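Local coordinates for putative retaining b-glycosidase (Saccharophagus degradans, PDB 5A95), which probably hydrolyses mixed-linkage beta-1,3-1,4-glucans as a family 5 retaining glycoside hydrolase, binding the glucose chain in a pocket of its catalytic domain, at residues R200-W205 / V227-N231; G145-T149 / E204-L208. The protein carries 1 engineered substitution. One frame throughout, in Å; residues are numbered along the deposited sequence.

Contact 1 (R200-W205 / V227-N231)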
ATOM      1  N   ARG A 200      -3.715  17.886  -7.145  1.00  6.49           N
ATOM      2  CA  ARG A 200      -4.205  18.401  -5.884  1.00  6.90           C
ATOM      3  C   ARG A 200      -5.717  18.515  -5.966  1.00  6.34           C
ATOM      4  O   ARG A 200      -6.251  19.018  -6.943  1.00  7.33           O
ATOM      5  CB  ARG A 200      -3.512  19.704  -5.486  1.00  8.57           C
ATOM      6  CG  ARG A 200      -4.054  20.956  -6.108  1.00  9.49           C
ATOM      7  CD  ARG A 200      -3.291  22.195  -5.653  1.00  9.44           C
ATOM      8  NE  ARG A 200      -1.929  22.237  -6.179  1.00  8.81           N
ATOM      9  CZ  ARG A 200      -1.609  22.627  -7.405  1.00  9.12           C
ATOM     10  NH1 ARG A 200      -2.543  22.978  -8.299  1.00 11.08           N
ATOM     11  NH2 ARG A 200      -0.343  22.665  -7.730  1.00 11.75           N
ATOM     12  N   ASN A 201      -6.383  18.053  -4.919  1.00  6.33           N
ATOM     13  CA  ASN A 201      -7.845  18.003  -4.910  1.00  6.32           C
ATOM     14  C   ASN A 201      -8.339  18.172  -3.482  1.00  6.22           C
ATOM     15  O   ASN A 201      -8.092  17.312  -2.637  1.00  6.28           O
ATOM     16  CB  ASN A 201      -8.342  16.689  -5.482  1.00  6.46           C
ATOM     17  CG  ASN A 201      -9.858  16.657  -5.607  1.00  7.15           C
ATOM     18  OD1 ASN A 201     -10.551  16.120  -4.752  1.00  8.12           O
ATOM     19  ND2 ASN A 201     -10.382  17.290  -6.660  1.00  8.32           N
ATOM     20  N   TRP A 202      -9.004  19.291  -3.220  1.00  6.38           N
ATOM     21  CA  TRP A 202      -9.457  19.551  -1.857  1.00  6.22           C
ATOM     22  C   TRP A 202     -10.401  18.479  -1.341  1.00  6.52           C
ATOM     23  O   TRP A 202     -10.265  18.041  -0.198  1.00  7.14           O
ATOM     24  CB  TRP A 202     -10.100  20.955  -1.746  1.00  7.18           C
ATOM     25  CG  TRP A 202     -10.557  21.228  -0.348  1.00  6.98           C
ATOM     26  CD1 TRP A 202     -11.822  21.254   0.101  1.00  6.96           C
ATOM     27  CD2 TRP A 202      -9.712  21.429   0.784  1.00  6.95           C
ATOM     28  NE1 TRP A 202     -11.839  21.462   1.450  1.00  7.30           N
ATOM     29  CE2 TRP A 202     -10.560  21.596   1.898  1.00  7.91           C
ATOM     30  CE3 TRP A 202      -8.335  21.535   0.967  1.00  9.41           C
ATOM     31  CZ2 TRP A 202     -10.079  21.802   3.168  1.00  9.68           C
ATOM     32  CZ3 TRP A 202      -7.862  21.764   2.238  1.00 11.37           C
ATOM     33  CH2 TRP A 202      -8.725  21.910   3.316  1.00 11.01           C
ATOM     34  N   ALA A 203     -11.369  18.059  -2.145  1.00  6.81           N
ATOM     35  CA  ALA A 203     -12.305  17.091  -1.616  1.00  7.58           C
ATOM     36  C   ALA A 203     -11.621  15.808  -1.142  1.00  7.27           C
ATOM     37  O   ALA A 203     -11.938  15.265  -0.090  1.00  8.51           O
ATOM     38  CB  ALA A 203     -13.399  16.787  -2.644  1.00  9.64           C
ATOM     39  N   GLU A 204     -10.671  15.331  -1.930  1.00  7.07           N
ATOM     40  CA  GLU A 204      -9.902  14.149  -1.573  1.00  6.45           C
ATOM     41  C   GLU A 204      -9.117  14.349  -0.269  1.00  5.85           C
ATOM     42  O   GLU A 204      -9.113  13.509   0.622  1.00  6.37           O
ATOM     43  CB  GLU A 204      -8.968  13.828  -2.732  1.00  7.58           C
ATOM     44  CG  GLU A 204      -8.021  12.665  -2.537  1.00  7.86           C
ATOM     45  CD  GLU A 204      -7.219  12.396  -3.785  1.00  8.37           C
ATOM     46  OE1 GLU A 204      -6.550  13.330  -4.266  1.00  7.86           O
ATOM     47  OE2 GLU A 204      -7.194  11.222  -4.234  1.00 11.01           O
ATOM     48  N   TRP A 205      -8.493  15.501  -0.162  1.00  5.74           N
ATOM     49  CA  TRP A 205      -7.667  15.800   1.004  1.00  6.03           C
ATOM     50  C   TRP A 205      -8.507  15.994   2.259  1.00  6.00           C
ATOM     51  O   TRP A 205      -8.183  15.467   3.323  1.00  6.76           O
ATOM     52  CB  TRP A 205      -6.745  16.988   0.711  1.00  6.46           C
ATOM     53  CG  TRP A 205      -5.811  17.342   1.806  1.00  6.04           C
ATOM     54  CD1 TRP A 205      -5.654  18.572   2.373  1.00  7.05           C
ATOM     55  CD2 TRP A 205      -4.846  16.498   2.440  1.00  6.60           C
ATOM     56  NE1 TRP A 205      -4.697  18.541   3.347  1.00  6.90           N
ATOM     57  CE2 TRP A 205      -4.178  17.278   3.407  1.00  6.62           C
ATOM     58  CE3 TRP A 205      -4.518  15.150   2.339  1.00  6.97           C
ATOM     59  CZ2 TRP A 205      -3.227  16.741   4.251  1.00  6.41           C
ATOM     60  CZ3 TRP A 205      -3.590  14.623   3.190  1.00  7.00           C
ATOM     61  CH2 TRP A 205      -2.954  15.417   4.143  1.00  7.13           C
ATOM     62  N   VAL A 227      -5.107  20.802  10.876  1.00  5.28           N
ATOM     63  CA  VAL A 227      -5.267  20.459   9.458  1.00  5.22           C
ATOM     64  C   VAL A 227      -4.659  21.564   8.598  1.00  5.82           C
ATOM     65  O   VAL A 227      -4.809  22.737   8.891  1.00  5.57           O
ATOM     66  CB  VAL A 227      -6.773  20.330   9.138  1.00  5.94           C
ATOM     67  CG1 VAL A 227      -7.037  20.202   7.643  1.00  6.45           C
ATOM     68  CG2 VAL A 227      -7.341  19.121   9.876  1.00  7.02           C
ATOM     69  N   ALA A 228      -3.980  21.155   7.525  1.00  5.86           N
ATOM     70  CA  ALA A 228      -3.292  22.052   6.611  1.00  5.61           C
ATOM     71  C   ALA A 228      -3.867  21.980   5.191  1.00  5.54           C
ATOM     72  O   ALA A 228      -4.388  20.950   4.755  1.00  5.94           O
ATOM     73  CB  ALA A 228      -1.826  21.687   6.511  1.00  6.72           C
ATOM     74  N   GLY A 229      -3.746  23.101   4.497  1.00  5.87           N
ATOM     75  CA  GLY A 229      -4.053  23.186   3.089  1.00  6.28           C
ATOM     76  C   GLY A 229      -2.831  23.019   2.191  1.00  5.92           C
ATOM     77  O   GLY A 229      -1.729  22.674   2.621  1.00  5.97           O
ATOM     78  N   PHE A 230      -3.071  23.249   0.910  1.00  5.72           N
ATOM     79  CA  PHE A 230      -2.069  23.068  -0.143  1.00  5.54           C
ATOM     80  C   PHE A 230      -1.065  24.209  -0.192  1.00  5.68           C
ATOM     81  O   PHE A 230      -1.045  25.122   0.651  1.00  6.19           O
ATOM     82  CB  PHE A 230      -2.767  22.863  -1.505  1.00  6.34           C
ATOM     83  CG  PHE A 230      -3.750  21.706  -1.544  1.00  5.96           C
ATOM     84  CD1 PHE A 230      -3.503  20.526  -0.882  1.00  8.25           C
ATOM     85  CD2 PHE A 230      -4.903  21.802  -2.299  1.00  7.18           C
ATOM     86  CE1 PHE A 230      -4.385  19.454  -0.951  1.00  7.10           C
ATOM     87  CE2 PHE A 230      -5.779  20.744  -2.370  1.00  7.98           C
ATOM     88  CZ  PHE A 230      -5.523  19.594  -1.700  1.00  6.75           C
ATOM     89  N   ASN A 231      -0.151  24.111  -1.169  1.00  5.61           N
ATOM     90  CA  ASN A 231       0.959  25.044  -1.306  1.00  6.04           C
ATOM     91  C   ASN A 231       1.812  25.067  -0.043  1.00  5.51           C
ATOM     92  O   ASN A 231       2.203  26.120   0.444  1.00  6.79           O
ATOM     93  CB  ASN A 231       0.458  26.459  -1.666  1.00  7.39           C
ATOM     94  CG  ASN A 231       1.576  27.390  -2.111  1.00  8.38           C
ATOM     95  OD1 ASN A 231       2.687  26.959  -2.418  1.00  9.64           O
ATOM     96  ND2 ASN A 231       1.314  28.687  -2.053  1.00 10.45           N
TER

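Contact 2 (G145-T149 / E204-L208)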
ATOM      1  N   GLY A 145       4.386  16.610   0.831  1.00  5.80           N
ATOM      2  CA  GLY A 145       3.955  15.965  -0.376  1.00  5.89           C
ATOM      3  C   GLY A 145       2.469  15.685  -0.372  1.00  5.54           C
ATOM      4  O   GLY A 145       1.698  16.400   0.302  1.00  6.08           O
ATOM      5  N   TYR A 146       2.059  14.654  -1.102  1.00  5.90           N
ATOM      6  CA  TYR A 146       0.648  14.396  -1.341  1.00  5.35           C
ATOM      7  C   TYR A 146       0.318  12.996  -0.881  1.00  5.78           C
ATOM      8  O   TYR A 146       0.572  11.996  -1.575  1.00  6.29           O
ATOM      9  CB  TYR A 146       0.285  14.614  -2.839  1.00  5.27           C
ATOM     10  CG  TYR A 146      -1.181  14.844  -3.060  1.00  5.88           C
ATOM     11  CD1 TYR A 146      -1.823  15.885  -2.406  1.00  6.76           C
ATOM     12  CD2 TYR A 146      -1.937  14.006  -3.852  1.00  6.28           C
ATOM     13  CE1 TYR A 146      -3.170  16.110  -2.544  1.00  7.61           C
ATOM     14  CE2 TYR A 146      -3.299  14.235  -4.009  1.00  6.48           C
ATOM     15  CZ  TYR A 146      -3.906  15.283  -3.339  1.00  6.48           C
ATOM     16  OH  TYR A 146      -5.258  15.559  -3.431  1.00  7.07           O
ATOM     17  N   LEU A 147      -0.254  12.930   0.316  1.00  5.99           N
ATOM     18  CA  LEU A 147      -0.520  11.655   0.931  1.00  5.62           C
ATOM     19  C   LEU A 147      -1.455  10.757   0.103  1.00  5.29           C
ATOM     20  O   LEU A 147      -1.238   9.554   0.023  1.00  6.05           O
ATOM     21  CB  LEU A 147      -1.013  11.848   2.373  1.00  6.42           C
ATOM     22  CG  LEU A 147      -1.264  10.598   3.183  1.00  6.15           C
ATOM     23  CD1 LEU A 147      -0.009   9.748   3.322  1.00  7.25           C
ATOM     24  CD2 LEU A 147      -1.805  10.964   4.550  1.00  6.71           C
ATOM     25  N   PRO A 148      -2.476  11.339  -0.566  1.00  5.51           N
ATOM     26  CA  PRO A 148      -3.366  10.430  -1.321  1.00  6.50           C
ATOM     27  C   PRO A 148      -2.702   9.581  -2.397  1.00  6.69           C
ATOM     28  O   PRO A 148      -3.148   8.473  -2.667  1.00  7.70           O
ATOM     29  CB  PRO A 148      -4.420  11.367  -1.925  1.00  6.06           C
ATOM     30  CG  PRO A 148      -4.515  12.463  -0.896  1.00  6.36           C
ATOM     31  CD  PRO A 148      -3.066  12.693  -0.477  1.00  5.39           C
ATOM     32  N   THR A 149      -1.643  10.099  -3.028  1.00  5.83           N
ATOM     33  CA  THR A 149      -0.873   9.326  -4.007  1.00  5.08           C
ATOM     34  C   THR A 149       0.410   8.754  -3.411  1.00  5.91           C
ATOM     35  O   THR A 149       1.162   8.065  -4.106  1.00  6.14           O
ATOM     36  CB  THR A 149      -0.502  10.157  -5.227  1.00  6.90           C
ATOM     37  OG1 THR A 149       0.224  11.287  -4.770  1.00  6.83           O
ATOM     38  CG2 THR A 149      -1.715  10.552  -6.024  1.00  7.51           C
ATOM     39  N   GLU A 204     -10.671  15.331  -1.930  1.00  7.07           N
ATOM     40  CA  GLU A 204      -9.902  14.149  -1.573  1.00  6.45           C
ATOM     41  C   GLU A 204      -9.117  14.349  -0.269  1.00  5.85           C
ATOM     42  O   GLU A 204      -9.113  13.509   0.622  1.00  6.37           O
ATOM     43  CB  GLU A 204      -8.968  13.828  -2.732  1.00  7.58           C
ATOM     44  CG  GLU A 204      -8.021  12.665  -2.537  1.00  7.86           C
ATOM     45  CD  GLU A 204      -7.219  12.396  -3.785  1.00  8.37           C
ATOM     46  OE1 GLU A 204      -6.550  13.330  -4.266  1.00  7.86           O
ATOM     47  OE2 GLU A 204      -7.194  11.222  -4.234  1.00 11.01           O
ATOM     48  N   TRP A 205      -8.493  15.501  -0.162  1.00  5.74           N
ATOM     49  CA  TRP A 205      -7.667  15.800   1.004  1.00  6.03           C
ATOM     50  C   TRP A 205      -8.507  15.994   2.259  1.00  6.00           C
ATOM     51  O   TRP A 205      -8.183  15.467   3.323  1.00  6.76           O
ATOM     52  CB  TRP A 205      -6.745  16.988   0.711  1.00  6.46           C
ATOM     53  CG  TRP A 205      -5.811  17.342   1.806  1.00  6.04           C
ATOM     54  CD1 TRP A 205      -5.654  18.572   2.373  1.00  7.05           C
ATOM     55  CD2 TRP A 205      -4.846  16.498   2.440  1.00  6.60           C
ATOM     56  NE1 TRP A 205      -4.697  18.541   3.347  1.00  6.90           N
ATOM     57  CE2 TRP A 205      -4.178  17.278   3.407  1.00  6.62           C
ATOM     58  CE3 TRP A 205      -4.518  15.150   2.339  1.00  6.97           C
ATOM     59  CZ2 TRP A 205      -3.227  16.741   4.251  1.00  6.41           C
ATOM     60  CZ3 TRP A 205      -3.590  14.623   3.190  1.00  7.00           C
ATOM     61  CH2 TRP A 205      -2.954  15.417   4.143  1.00  7.13           C
ATOM     62  N   LYS A 206      -9.597  16.739   2.124  1.00  6.64           N
ATOM     63  CA  LYS A 206     -10.571  16.919   3.199  1.00  7.06           C
ATOM     64  C   LYS A 206     -11.063  15.570   3.739  1.00  6.57           C
ATOM     65  O   LYS A 206     -11.064  15.331   4.939  1.00  7.28           O
ATOM     66  CB  LYS A 206     -11.734  17.759   2.663  1.00  7.65           C
ATOM     67  CG  LYS A 206     -12.978  17.840   3.554  1.00  8.85           C
ATOM     68  CD  LYS A 206     -14.098  18.563   2.802  1.00 10.23           C
ATOM     69  CE  LYS A 206     -15.374  18.729   3.603  1.00 12.05           C
ATOM     70  NZ  LYS A 206     -15.962  17.442   3.995  1.00 12.41           N
ATOM     71  N   THR A 207     -11.464  14.682   2.831  1.00  6.47           N
ATOM     72  CA  THR A 207     -11.959  13.373   3.218  1.00  6.71           C
ATOM     73  C   THR A 207     -10.924  12.576   3.999  1.00  6.28           C
ATOM     74  O   THR A 207     -11.231  11.909   4.987  1.00  6.91           O
ATOM     75  CB  THR A 207     -12.486  12.617   1.975  1.00  7.66           C
ATOM     76  OG1 THR A 207     -13.566  13.380   1.423  1.00 10.09           O
ATOM     77  CG2 THR A 207     -13.002  11.210   2.310  1.00  9.50           C
ATOM     78  N   LEU A 208      -9.676  12.608   3.532  1.00  5.98           N
ATOM     79  CA  LEU A 208      -8.618  11.872   4.183  1.00  5.99           C
ATOM     80  C   LEU A 208      -8.327  12.436   5.588  1.00  5.53           C
ATOM     81  O   LEU A 208      -8.116  11.675   6.541  1.00  6.05           O
ATOM     82  CB  LEU A 208      -7.387  11.789   3.287  1.00  6.29           C
ATOM     83  CG  LEU A 208      -6.232  10.969   3.809  1.00  6.91           C
ATOM     84  CD1 LEU A 208      -6.617   9.553   4.235  1.00  8.00           C
ATOM     85  CD2 LEU A 208      -5.153  10.903   2.748  1.00  6.71           C
TER

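Contact 1 (R200-W205 / V227-N231)
F230 slots its phenyl ring between R200 and W202, so that each of its faces has a different partner. Over one face lies the aliphatic part of R200: CB makes a CH-pi contact 4.1 Å from the centroid of the F230 ring, and CD comes to 3.7 Å from F230 CD2. Arginine suits this spot because its methylenes can cover a ring while the guanidinium, turned well off the ring plane, stays in an exposed position. W202 comes to the other face with the edge of its six-membered ring, a T-shaped pair with centroids 6.0 Å apart and planes at 76°. At the rim of the phenyl ring, F230 CZ sits 3.6 Å from the carbonyl O of N201. W205 meets the same phenylalanine obliquely, its CD1 3.7 Å from F230 CE1. F230 reaches this niche because its CG stands anti to its own carbonyl carbon (chi1 -56°).

The polar edge of W205 has its own task. NE1 donates a hydrogen bond to A228 O, 2.8 Å long and close to straight at 162°, with the acceptor almost in the indole plane. It gives a buried indole N-H and a buried carbonyl a partner each. W202 instead directs NE1 to A242 O, and G229 CA lies at the edge of the W202 ring. N201 caps the start of helix 202-219, its OD1 accepting from E204 N at 2.9 Å through an in-plane lone pair.

The A228 side chain is about 11 Å from a bound glucose. This aromatic cluster joins the N-terminal end of helix 202-219, the crossover helix of a beta-alpha-beta unit in the family 5 (beta/alpha)8 barrel, to the loop that follows the unit's second strand, 224-227.

Contact 2 (G145-T149 / E204-L208)
Y146 and E204 cross obliquely, ring and carboxylate planes 63° apart, and join at their ends: the phenol OH of Y146 donates to E204 OE1 over 2.7 Å. The carboxylate is met on its anti side, with the hydroxyl 22° out of its plane. E204 reaches that far because its chain is extended from CA outwards (chi1 177°), and glutamate is long enough to carry an acceptor from the helix to the tyrosine. The same hydroxyl weakly accepts from N201 N.

P148 packs against both partners. Its CD lies 3.6 Å above the Y146 ring plane, over the centre, while its CB rests 3.5 Å from E204 CD and its CG 3.9 Å from E204 CG. The compact proline ring also crosses W205 at about a right angle, with P148 CD 4.0 Å from W205 CE3. L147 meets the neighbouring atom of the same six-membered ring, its CB 3.9 Å from W205 CZ3. Beside the indole, L147 and L208 cross nearly perpendicularly and touch branch to branch, CD2 of L147 lying 3.8 Å from CD2 of L208. With an alanine in place of E204 the carboxylate and the CG that lies against P148 are gone, which would probably leave the Y146 hydroxyl without this acceptor and open a gap beside the proline.

L147 also touches I161 and T164 of helix 161-174, and L208 touches R165 of that helix. The loop after strand 136-144 is thus packed against helices 161-174 and 202-219, while G145 shares backbone hydrogen bonds with E189 and T191 and T149 packs on R165 of the second subunit.

Contacts 1 and 2 both build on the first turns of helix 202-219 and share E204 and W205, with centres only about 6 Å apart. Both are partly buried: contact 1 buries W205, A228 and G229 and has R200 at its exposed margin; contact 2 buries Y146, L147 and W205, and none of its touching residues is fully exposed. Contact 1 joins the helix to the loop after strand 224-227 through aromatic rings and a backbone carbonyl; contact 2, wider in sequence, brings in the loop after strand 136-144 through aliphatic packing and a phenol-carboxylate bond. Y146 bridges them, its CE1 3.9 Å from F230 CE1. Only contact 2 is touched by another subunit. Both loops leave the C-terminal ends of their strands.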